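PDB 6OFW: dihydropteroate synthase from Xanthomonas albilineans, which probably catalyses the condensation of para-aminobenzoate with 6-hydroxymethyl-7,8-dihydropterin diphosphate to form 7,8-dihydropteroate, the precursor of folate derivatives. Local coordinates for residues Ser99-Lys104 with Asn120-Leu125; Ala116-Asp121 with Arg138-Leu143; Ile189-Gly194 with Ala207-Leu212. All coordinates share one frame; numbering follows the deposited sequence.

Interaction 1 of 3, residues Ser99-Lys104 with Asn120-Leu125. With 22D (4-{[(2-amino-4-oxo-3,4-dihydropteridin-6-yl)methyl]amino}benzoic acid), chain E.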
loop_
_atom_site.group_PDB
_atom_site.type_symbol
_atom_site.label_atom_id
_atom_site.label_comp_id
_atom_site.label_asym_id
_atom_site.label_seq_id
_atom_site.Cartn_x
_atom_site.Cartn_y
_atom_site.Cartn_z
ATOM N N SER B 99 -12.689 15.115 15.380
ATOM C CA SER B 99 -13.591 14.095 15.856
ATOM C C SER B 99 -13.219 13.749 17.282
ATOM O O SER B 99 -12.043 13.734 17.623
ATOM C CB SER B 99 -13.471 12.849 14.990
ATOM O OG SER B 99 -14.170 11.766 15.583
ATOM N N VAL B 100 -14.218 13.438 18.105
ATOM C CA VAL B 100 -13.971 12.966 19.461
ATOM C C VAL B 100 -14.332 11.497 19.517
ATOM O O VAL B 100 -15.445 11.092 19.154
ATOM C CB VAL B 100 -14.591 13.832 20.583
ATOM C CG1 VAL B 100 -16.109 13.888 20.482
ATOM C CG2 VAL B 100 -14.137 13.359 21.955
ATOM N N ASP B 101 -13.373 10.688 19.911
ATOM C CA ASP B 101 -13.568 9.249 19.998
ATOM C C ASP B 101 -14.032 8.936 21.417
ATOM O O ASP B 101 -13.207 8.838 22.336
ATOM C CB ASP B 101 -12.270 8.525 19.661
ATOM C CG ASP B 101 -12.393 7.038 19.388
ATOM O OD1 ASP B 101 -13.279 6.401 19.967
ATOM O OD2 ASP B 101 -11.583 6.515 18.605
ATOM N N THR B 102 -15.359 8.830 21.604
ATOM C CA THR B 102 -15.962 8.575 22.919
ATOM C C THR B 102 -17.325 7.939 22.786
ATOM O O THR B 102 -17.990 8.144 21.768
ATOM C CB THR B 102 -16.036 9.881 23.750
ATOM O OG1 THR B 102 -16.405 9.567 25.097
ATOM C CG2 THR B 102 -16.976 10.944 23.151
ATOM N N PHE B 103 -17.735 7.155 23.811
ATOM C CA PHE B 103 -19.065 6.555 23.893
ATOM C C PHE B 103 -19.889 7.245 24.995
ATOM O O PHE B 103 -21.072 6.963 25.134
ATOM C CB PHE B 103 -19.001 5.027 24.117
ATOM C CG PHE B 103 -18.311 4.531 25.362
ATOM C CD1 PHE B 103 -19.005 4.422 26.569
ATOM C CD2 PHE B 103 -17.002 4.064 25.309
ATOM C CE1 PHE B 103 -18.375 3.919 27.719
ATOM C CE2 PHE B 103 -16.380 3.544 26.453
ATOM C CZ PHE B 103 -17.062 3.499 27.653
ATOM N N LYS B 104 -19.266 8.175 25.739
ATOM C CA LYS B 104 -19.902 8.855 26.870
ATOM C C LYS B 104 -20.558 10.159 26.464
ATOM O O LYS B 104 -19.860 11.044 25.965
ATOM C CB LYS B 104 -18.897 9.055 28.008
ATOM C CG LYS B 104 -18.211 7.786 28.466
ATOM C CD LYS B 104 -17.348 8.046 29.686
ATOM C CE LYS B 104 -16.701 6.795 30.224
ATOM N NZ LYS B 104 -15.542 6.380 29.398
ATOM N N ASN B 120 -17.139 10.160 17.204
ATOM C CA ASN B 120 -16.775 8.842 16.730
ATOM C C ASN B 120 -17.137 7.879 17.850
ATOM O O ASN B 120 -16.431 7.810 18.855
ATOM C CB ASN B 120 -15.281 8.809 16.334
ATOM C CG ASN B 120 -14.817 7.443 15.953
ATOM O OD1 ASN B 120 -15.602 6.631 15.516
ATOM N ND2 ASN B 120 -13.553 7.160 16.177
ATOM N N ASP B 121 -18.257 7.173 17.711
ATOM C CA ASP B 121 -18.739 6.327 18.800
ATOM C C ASP B 121 -18.621 4.815 18.579
ATOM O O ASP B 121 -19.423 4.213 17.859
ATOM C CB ASP B 121 -20.197 6.713 19.155
ATOM C CG ASP B 121 -20.740 6.097 20.439
ATOM O OD1 ASP B 121 -19.999 5.322 21.103
ATOM O OD2 ASP B 121 -21.896 6.383 20.783
ATOM N N VAL B 122 -17.697 4.180 19.325
ATOM C CA VAL B 122 -17.518 2.712 19.284
ATOM C C VAL B 122 -18.793 1.952 19.700
ATOM O O VAL B 122 -18.955 0.793 19.338
ATOM C CB VAL B 122 -16.289 2.194 20.092
ATOM C CG1 VAL B 122 -14.977 2.705 19.500
ATOM C CG2 VAL B 122 -16.397 2.522 21.593
ATOM N N GLN B 123 -19.660 2.593 20.495
ATOM C CA GLN B 123 -20.906 1.998 20.986
ATOM C C GLN B 123 -22.131 2.334 20.137
ATOM O O GLN B 123 -23.237 1.918 20.485
ATOM C CB GLN B 123 -21.126 2.377 22.456
ATOM C CG GLN B 123 -20.284 1.535 23.415
ATOM C CD GLN B 123 -20.863 0.154 23.588
ATOM O OE1 GLN B 123 -20.284 -0.848 23.147
ATOM N NE2 GLN B 123 -22.034 0.073 24.214
ATOM N N ALA B 124 -21.937 3.040 18.995
ATOM C CA ALA B 124 -23.001 3.426 18.045
ATOM C C ALA B 124 -24.253 4.028 18.750
ATOM O O ALA B 124 -25.394 3.646 18.470
ATOM C CB ALA B 124 -23.380 2.245 17.181
ATOM N N LEU B 125 -24.008 4.959 19.695
ATOM C CA LEU B 125 -25.023 5.684 20.490
ATOM C C LEU B 125 -25.871 4.797 21.386
ATOM O O LEU B 125 -27.010 5.160 21.716
ATOM C CB LEU B 125 -25.913 6.588 19.592
ATOM C CG LEU B 125 -25.137 7.522 18.656
ATOM C CD1 LEU B 125 -26.057 8.293 17.770
ATOM C CD2 LEU B 125 -24.182 8.428 19.434
HETATM C C7 22D E . -10.555 3.054 18.459
HETATM N N8 22D E . -11.576 3.836 17.782
HETATM C C8A 22D E . -12.069 3.472 16.580
HETATM N N1 22D E . -13.005 4.274 15.997
HETATM C C2 22D E . -13.563 3.820 14.875
HETATM N N2 22D E . -14.573 4.493 14.328
HETATM N N3 22D E . -13.171 2.674 14.240
HETATM C C4 22D E . -12.168 1.833 14.672
HETATM O O4 22D E . -11.861 0.853 14.007
HETATM C C4A 22D E . -11.574 2.256 15.933
HETATM N N5 22D E . -10.552 1.516 16.496
HETATM C C6 22D E . -10.101 1.867 17.640
HETATM C C9 22D E . -9.049 1.050 18.340
HETATM N N10 22D E . -9.533 -0.317 18.343
HETATM C CBX 22D E . -8.739 -1.440 18.362
HETATM C CAR 22D E . -9.329 -2.699 18.258
HETATM C CAT 22D E . -8.545 -3.821 18.064
HETATM C CAQ 22D E . -7.350 -1.336 18.378
HETATM C CAS 22D E . -6.567 -2.463 18.207
HETATM C CBY 22D E . -7.154 -3.714 18.009
HETATM C CBV 22D E . -6.321 -4.857 17.578
HETATM O OAJ 22D E . -6.982 -5.904 17.168
HETATM O OXT 22D E . -5.105 -4.803 17.622
HETATM O O HOH W 1 -15.787 5.920 20.863
HETATM O O HOH W 2 -22.724 5.524 23.224
#
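Asp101 and Asn120 sit abreast on neighbouring parallel strands, their side chains pointing the same way toward the bound pteroic acid, 22D. In both, CG is anti to the backbone N (chi1 -166° and 175°), which carries the polar ends off the same face of the sheet. The Asn120 amide reads the pterin edge with both of its ends: OD1 accepts from 22D N2 at 2.7 Å, almost straight, and ND2 donates to 22D N1 at 2.9 Å. Asp61 also accepts from ND2, consistent with a fixed orientation of the amide. Asp101 OD2 approaches 22D N8 to 2.8 Å.

Behind this pair the strands are joined by Asn120 N to Val100 O (2.7 Å) and Thr102 N to Asn120 O. Water 1 donates to Asp101 OD1 and Asn120 O and accepts from Val122 N, bridging the strand ends. Farther on, Phe103 and Gln123 run alongside each other, with CB of Phe103 3.8 Å from CB of Gln123. Asp121 turns its carboxylate back on its own turn: OD1 takes the N-H of Gln123 in an Asx turn, OD2 that of Leu125, each from above the carboxylate plane. Water 2 ties Asp121 OD2 to Phe103 O. The paired donor and acceptor of Asn120 match the N1/N2 edge of the pterin, implying that the pterin is recognised by its hydrogen-bonding pattern.

Interaction 2 of 3, residues Ala116-Asp121 with Arg138-Leu143. With 22D (4-{[(2-amino-4-oxo-3,4-dihydropteridin-6-yl)methyl]amino}benzoic acid), chain E.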
loop_
_atom_site.group_PDB
_atom_site.type_symbol
_atom_site.label_atom_id
_atom_site.label_comp_id
_atom_site.label_asym_id
_atom_site.label_seq_id
_atom_site.Cartn_x
_atom_site.Cartn_y
_atom_site.Cartn_z
ATOM N N ALA B 116 -14.931 20.214 19.076
ATOM C CA ALA B 116 -15.064 18.989 18.281
ATOM C C ALA B 116 -16.211 19.147 17.299
ATOM O O ALA B 116 -17.247 19.708 17.653
ATOM C CB ALA B 116 -15.311 17.779 19.181
ATOM N N GLY B 117 -16.011 18.670 16.079
ATOM C CA GLY B 117 -16.998 18.733 15.010
ATOM C C GLY B 117 -17.625 17.423 14.611
ATOM O O GLY B 117 -18.495 17.402 13.737
ATOM N N MET B 118 -17.229 16.316 15.249
ATOM C CA MET B 118 -17.766 14.999 14.917
ATOM C C MET B 118 -17.637 14.111 16.134
ATOM O O MET B 118 -16.704 14.280 16.925
ATOM C CB MET B 118 -16.946 14.409 13.727
ATOM C CG MET B 118 -17.246 12.940 13.382
ATOM S SD MET B 118 -16.225 12.268 12.030
ATOM C CE MET B 118 -16.721 13.303 10.724
ATOM N N ILE B 119 -18.538 13.143 16.264
ATOM C CA ILE B 119 -18.491 12.159 17.347
ATOM C C ILE B 119 -18.210 10.799 16.733
ATOM O O ILE B 119 -18.937 10.339 15.840
ATOM C CB ILE B 119 -19.783 12.146 18.221
ATOM C CG1 ILE B 119 -19.945 13.494 18.970
ATOM C CG2 ILE B 119 -19.752 10.974 19.230
ATOM C CD1 ILE B 119 -21.332 13.857 19.273
ATOM N N ASN B 120 -17.139 10.160 17.204
ATOM C CA ASN B 120 -16.775 8.842 16.730
ATOM C C ASN B 120 -17.137 7.879 17.850
ATOM O O ASN B 120 -16.431 7.810 18.855
ATOM C CB ASN B 120 -15.281 8.809 16.334
ATOM C CG ASN B 120 -14.817 7.443 15.953
ATOM O OD1 ASN B 120 -15.602 6.631 15.516
ATOM N ND2 ASN B 120 -13.553 7.160 16.177
ATOM N N ASP B 121 -18.257 7.173 17.711
ATOM C CA ASP B 121 -18.739 6.327 18.800
ATOM C C ASP B 121 -18.621 4.815 18.579
ATOM O O ASP B 121 -19.423 4.213 17.859
ATOM C CB ASP B 121 -20.197 6.713 19.155
ATOM C CG ASP B 121 -20.740 6.097 20.439
ATOM O OD1 ASP B 121 -19.999 5.322 21.103
ATOM O OD2 ASP B 121 -21.896 6.383 20.783
ATOM N N ARG B 138 -26.123 18.388 16.441
ATOM C CA ARG B 138 -26.112 18.583 14.985
ATOM C C ARG B 138 -24.674 18.533 14.372
ATOM O O ARG B 138 -24.268 19.425 13.610
ATOM C CB ARG B 138 -26.878 19.864 14.584
ATOM N N VAL B 139 -23.908 17.499 14.765
ATOM C CA VAL B 139 -22.548 17.193 14.287
ATOM C C VAL B 139 -22.625 15.795 13.654
ATOM O O VAL B 139 -23.473 15.003 14.090
ATOM C CB VAL B 139 -21.452 17.205 15.413
ATOM C CG1 VAL B 139 -21.172 18.610 15.943
ATOM C CG2 VAL B 139 -21.783 16.235 16.547
ATOM N N PRO B 140 -21.731 15.416 12.695
ATOM C CA PRO B 140 -21.772 14.035 12.180
ATOM C C PRO B 140 -21.412 13.038 13.285
ATOM O O PRO B 140 -20.725 13.388 14.248
ATOM C CB PRO B 140 -20.706 14.017 11.074
ATOM C CG PRO B 140 -20.406 15.450 10.781
ATOM C CD PRO B 140 -20.654 16.193 12.048
ATOM N N VAL B 141 -21.855 11.802 13.132
ATOM C CA VAL B 141 -21.598 10.735 14.108
ATOM C C VAL B 141 -21.265 9.438 13.394
ATOM O O VAL B 141 -21.981 9.040 12.467
ATOM C CB VAL B 141 -22.759 10.537 15.124
ATOM C CG1 VAL B 141 -24.097 10.261 14.434
ATOM C CG2 VAL B 141 -22.435 9.437 16.149
ATOM N N VAL B 142 -20.209 8.745 13.887
ATOM C CA VAL B 142 -19.803 7.436 13.402
ATOM C C VAL B 142 -20.478 6.380 14.254
ATOM O O VAL B 142 -20.265 6.351 15.466
ATOM C CB VAL B 142 -18.260 7.221 13.432
ATOM C CG1 VAL B 142 -17.893 5.825 12.924
ATOM C CG2 VAL B 142 -17.533 8.305 12.652
ATOM N N LEU B 143 -21.224 5.475 13.597
ATOM C CA LEU B 143 -21.918 4.352 14.204
ATOM C C LEU B 143 -21.100 3.091 13.926
ATOM O O LEU B 143 -21.095 2.583 12.806
ATOM C CB LEU B 143 -23.355 4.231 13.636
ATOM C CG LEU B 143 -24.278 5.449 13.758
ATOM C CD1 LEU B 143 -25.655 5.166 13.119
ATOM C CD2 LEU B 143 -24.472 5.870 15.214
HETATM C C7 22D E . -10.555 3.054 18.459
HETATM N N8 22D E . -11.576 3.836 17.782
HETATM C C8A 22D E . -12.069 3.472 16.580
HETATM N N1 22D E . -13.005 4.274 15.997
HETATM C C2 22D E . -13.563 3.820 14.875
HETATM N N2 22D E . -14.573 4.493 14.328
HETATM N N3 22D E . -13.171 2.674 14.240
HETATM C C4 22D E . -12.168 1.833 14.672
HETATM O O4 22D E . -11.861 0.853 14.007
HETATM C C4A 22D E . -11.574 2.256 15.933
HETATM N N5 22D E . -10.552 1.516 16.496
HETATM C C6 22D E . -10.101 1.867 17.640
HETATM C C9 22D E . -9.049 1.050 18.340
HETATM N N10 22D E . -9.533 -0.317 18.343
HETATM C CBX 22D E . -8.739 -1.440 18.362
HETATM C CAR 22D E . -9.329 -2.699 18.258
HETATM C CAT 22D E . -8.545 -3.821 18.064
HETATM C CAQ 22D E . -7.350 -1.336 18.378
HETATM C CAS 22D E . -6.567 -2.463 18.207
HETATM C CBY 22D E . -7.154 -3.714 18.009
HETATM C CBV 22D E . -6.321 -4.857 17.578
HETATM O OAJ 22D E . -6.982 -5.904 17.168
HETATM O OXT 22D E . -5.105 -4.803 17.622
#
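Val139 lays its CG2 methyl against the tip of Ile119, 3.6 Å from CD1, the two side chains crossing at about a right angle. Val141 follows on the same face as Ile119, its CG2 4.3 Å from Ile119 CB. Pro140 has a different neighbour: the Met118 side chain crosses it nearly perpendicularly, and a bend at the last torsion (chi3 -62°) sets CE 4.1 Å from Pro140 CB, while SD packs on CG2 of Val142. The entry to the strand is close-fitting, since Gly117 O is met by Pro140 CD at 3.0 Å and by Val139 CB; this buried carbonyl has no hydrogen-bonding partner in the model.

Three backbone bonds then join the strands in parallel register: Ile119 N to Pro140 O, Val142 N to Ile119 O at 2.8 Å, and Asp121 N to Val142 O. They close the beta-alpha-beta unit in which helix 130-137 links strand 118-121 to strand 141-144, one step round the TIM barrel of the pterin-binding enzymes. Helix 105-114 packs against the Ile119 and Val139 side, and strand 187-190 continues the sheet beyond Val142.

On the face of Asn120, Val142 lies alongside the amide and points the same way. Its CB comes within 3.4 Å of Asn120 OD1, and CG1, anti to the backbone N (chi1 179°), reaches to 3.8 Å from 22D N2, placing a methyl group beside the amino group of the pterin.

Interaction 3 of 3, residues Ile189-Gly194 with Ala207-Leu212. With 22D (4-{[(2-amino-4-oxo-3,4-dihydropteridin-6-yl)methyl]amino}benzoic acid), chain E.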
loop_
_atom_site.group_PDB
_atom_site.type_symbol
_atom_site.label_atom_id
_atom_site.label_comp_id
_atom_site.label_asym_id
_atom_site.label_seq_id
_atom_site.Cartn_x
_atom_site.Cartn_y
_atom_site.Cartn_z
ATOM N N ILE B 189 -21.003 4.975 9.029
ATOM C CA ILE B 189 -21.012 3.616 9.629
ATOM C C ILE B 189 -19.606 3.005 9.568
ATOM O O ILE B 189 -18.824 3.417 8.751
ATOM C CB ILE B 189 -22.093 2.725 9.021
ATOM C CG1 ILE B 189 -21.842 2.495 7.537
ATOM C CG2 ILE B 189 -23.462 3.309 9.320
ATOM C CD1 ILE B 189 -22.792 1.535 6.866
ATOM N N ASP B 190 -19.348 2.023 10.407
ATOM C CA ASP B 190 -18.005 1.432 10.496
ATOM C C ASP B 190 -18.140 -0.007 10.977
ATOM O O ASP B 190 -18.665 -0.189 12.035
ATOM C CB ASP B 190 -17.172 2.289 11.442
ATOM C CG ASP B 190 -15.749 1.818 11.691
ATOM O OD1 ASP B 190 -15.462 0.678 11.396
ATOM O OD2 ASP B 190 -14.983 2.642 12.122
ATOM N N PRO B 191 -17.557 -0.991 10.271
ATOM C CA PRO B 191 -17.664 -2.385 10.656
ATOM C C PRO B 191 -16.919 -2.739 11.945
ATOM O O PRO B 191 -17.060 -3.819 12.397
ATOM C CB PRO B 191 -17.052 -3.136 9.468
ATOM C CG PRO B 191 -16.132 -2.161 8.829
ATOM C CD PRO B 191 -16.733 -0.800 9.084
ATOM N N GLY B 192 -16.142 -1.800 12.471
ATOM C CA GLY B 192 -15.388 -2.041 13.697
ATOM C C GLY B 192 -14.367 -3.142 13.577
ATOM O O GLY B 192 -14.441 -4.145 14.300
ATOM N N PHE B 193 -13.396 -2.974 12.658
ATOM C CA PHE B 193 -12.344 -3.988 12.498
ATOM C C PHE B 193 -11.620 -4.196 13.814
ATOM O O PHE B 193 -11.313 -3.225 14.487
ATOM C CB PHE B 193 -11.360 -3.617 11.367
ATOM C CG PHE B 193 -11.964 -3.677 9.978
ATOM C CD1 PHE B 193 -12.268 -4.901 9.384
ATOM C CD2 PHE B 193 -12.219 -2.516 9.261
ATOM C CE1 PHE B 193 -12.838 -4.952 8.099
ATOM C CE2 PHE B 193 -12.771 -2.569 7.975
ATOM C CZ PHE B 193 -13.085 -3.781 7.405
ATOM N N GLY B 194 -11.423 -5.460 14.201
ATOM C CA GLY B 194 -10.732 -5.807 15.441
ATOM C C GLY B 194 -11.543 -5.768 16.730
ATOM O O GLY B 194 -11.015 -6.119 17.784
ATOM N N ALA B 207 -13.223 -7.786 2.541
ATOM C CA ALA B 207 -13.539 -8.305 1.209
ATOM C C ALA B 207 -14.988 -7.991 0.835
ATOM O O ALA B 207 -15.246 -7.620 -0.303
ATOM C CB ALA B 207 -13.294 -9.810 1.152
ATOM N N HIS B 208 -15.922 -8.067 1.803
ATOM C CA HIS B 208 -17.342 -7.804 1.550
ATOM C C HIS B 208 -17.777 -6.380 1.898
ATOM O O HIS B 208 -18.981 -6.118 1.988
ATOM C CB HIS B 208 -18.205 -8.828 2.295
ATOM C CG HIS B 208 -18.069 -10.226 1.788
ATOM N ND1 HIS B 208 -18.851 -10.690 0.747
ATOM C CD2 HIS B 208 -17.270 -11.228 2.220
ATOM C CE1 HIS B 208 -18.510 -11.954 0.586
ATOM N NE2 HIS B 208 -17.573 -12.327 1.460
ATOM N N LEU B 209 -16.812 -5.446 2.045
ATOM C CA LEU B 209 -17.099 -4.032 2.347
ATOM C C LEU B 209 -18.102 -3.381 1.389
ATOM O O LEU B 209 -18.929 -2.617 1.898
ATOM C CB LEU B 209 -15.825 -3.186 2.453
ATOM C CG LEU B 209 -15.887 -1.973 3.393
ATOM C CD1 LEU B 209 -16.146 -2.389 4.835
ATOM C CD2 LEU B 209 -14.574 -1.203 3.347
ATOM N N PRO B 210 -18.130 -3.672 0.048
ATOM C CA PRO B 210 -19.145 -3.032 -0.815
ATOM C C PRO B 210 -20.589 -3.261 -0.372
ATOM O O PRO B 210 -21.412 -2.400 -0.631
ATOM C CB PRO B 210 -18.874 -3.653 -2.190
ATOM C CG PRO B 210 -17.439 -3.986 -2.161
ATOM C CD PRO B 210 -17.232 -4.514 -0.774
ATOM N N ARG B 211 -20.880 -4.394 0.318
ATOM C CA ARG B 211 -22.215 -4.743 0.835
ATOM C C ARG B 211 -22.678 -3.729 1.885
ATOM O O ARG B 211 -23.883 -3.461 1.983
ATOM C CB ARG B 211 -22.220 -6.144 1.470
ATOM C CG ARG B 211 -21.975 -7.294 0.521
ATOM C CD ARG B 211 -22.435 -8.595 1.152
ATOM N NE ARG B 211 -22.500 -9.674 0.166
ATOM C CZ ARG B 211 -23.571 -9.957 -0.569
ATOM N NH1 ARG B 211 -24.690 -9.256 -0.425
ATOM N NH2 ARG B 211 -23.535 -10.952 -1.445
ATOM N N LEU B 212 -21.719 -3.180 2.682
ATOM C CA LEU B 212 -22.008 -2.164 3.693
ATOM C C LEU B 212 -22.243 -0.800 3.062
ATOM O O LEU B 212 -22.970 0.010 3.628
ATOM C CB LEU B 212 -20.874 -2.065 4.742
ATOM C CG LEU B 212 -20.757 -3.153 5.825
ATOM C CD1 LEU B 212 -19.739 -2.716 6.880
ATOM C CD2 LEU B 212 -22.085 -3.354 6.563
HETATM C C7 22D E . -10.555 3.054 18.459
HETATM N N8 22D E . -11.576 3.836 17.782
HETATM C C8A 22D E . -12.069 3.472 16.580
HETATM N N1 22D E . -13.005 4.274 15.997
HETATM C C2 22D E . -13.563 3.820 14.875
HETATM N N2 22D E . -14.573 4.493 14.328
HETATM N N3 22D E . -13.171 2.674 14.240
HETATM C C4 22D E . -12.168 1.833 14.672
HETATM O O4 22D E . -11.861 0.853 14.007
HETATM C C4A 22D E . -11.574 2.256 15.933
HETATM N N5 22D E . -10.552 1.516 16.496
HETATM C C6 22D E . -10.101 1.867 17.640
HETATM C C9 22D E . -9.049 1.050 18.340
HETATM N N10 22D E . -9.533 -0.317 18.343
HETATM C CBX 22D E . -8.739 -1.440 18.362
HETATM C CAR 22D E . -9.329 -2.699 18.258
HETATM C CAT 22D E . -8.545 -3.821 18.064
HETATM C CAQ 22D E . -7.350 -1.336 18.378
HETATM C CAS 22D E . -6.567 -2.463 18.207
HETATM C CBY 22D E . -7.154 -3.714 18.009
HETATM C CBV 22D E . -6.321 -4.857 17.578
HETATM O OAJ 22D E . -6.982 -5.904 17.168
HETATM O OXT 22D E . -5.105 -4.803 17.622
#
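Ile189 opens the contact with its terminal methyl, CD1 lying 3.6 Å from the carbonyl oxygen of Leu212. Its CG1 stands between the backbone N and the carbonyl carbon (chi1 63°), and the extended second torsion carries CD1 from there to segment 207-212. That segment follows helix 199-207, and its residues 209-212 keep helical backbone angles without the regular bonds. Asp190 next points the other way, into the active site. There OD2 accepts two N-H groups of the bound 22D, from N3 at 2.8 Å and from N2 at 2.9 Å, while OD1 receives the N-H of Gly192 from above the carboxylate plane. The bond from Gly192 to OD1 makes an Asx turn and holds the carboxylate against the chain as it leaves the strand.

Pro191 turns back to the outer side and is met by two leucines. Leu212 crosses it at a slant, CD1 lying 3.8 Å from Pro191 CB, and Leu209 crosses at about a right angle, its CD1 4.0 Å from Pro191 CG. Gly192 follows with positive phi, its carbonyl bound by Lys197. Phe193 then brings its ring back toward Leu209: CZ of Phe193 lies 4.2 Å from CD1 of Leu209. The backbone carbonyl of Phe193 is held by Lys226, which also bonds 22D. Gly194 ends the walk with its O 3.4 Å from CAT of the ligand's benzoate ring.

TIM barrels place their ligand sites at the C-terminal ends of the strands and in the loops that follow, as here, where Asp190 ends strand 187-190 and residues 191-194 form the loop beside the pterin pocket.

How the interactions relate
From the N terminus, interaction 1 closes first, joining strands 98-101 and 118-121 across helix 105-114. Interaction 2 reuses strand 118-121, sharing Asn120 and Asp121, and closes the next loop through helix 130-137 to strand 141-144. The two overlap in series, neither nested in the other. Interaction 3 follows separately, its segments linked by helix 199-207, and it ties the end of strand 187-190 to the chain after that helix. Its centre is about 18 Å from that of interaction 2, yet Leu143 O and Asp190 N probably hydrogen-bond across adjacent strands. All three border one ligand, so the ends of consecutive barrel strands contribute to one pterin site.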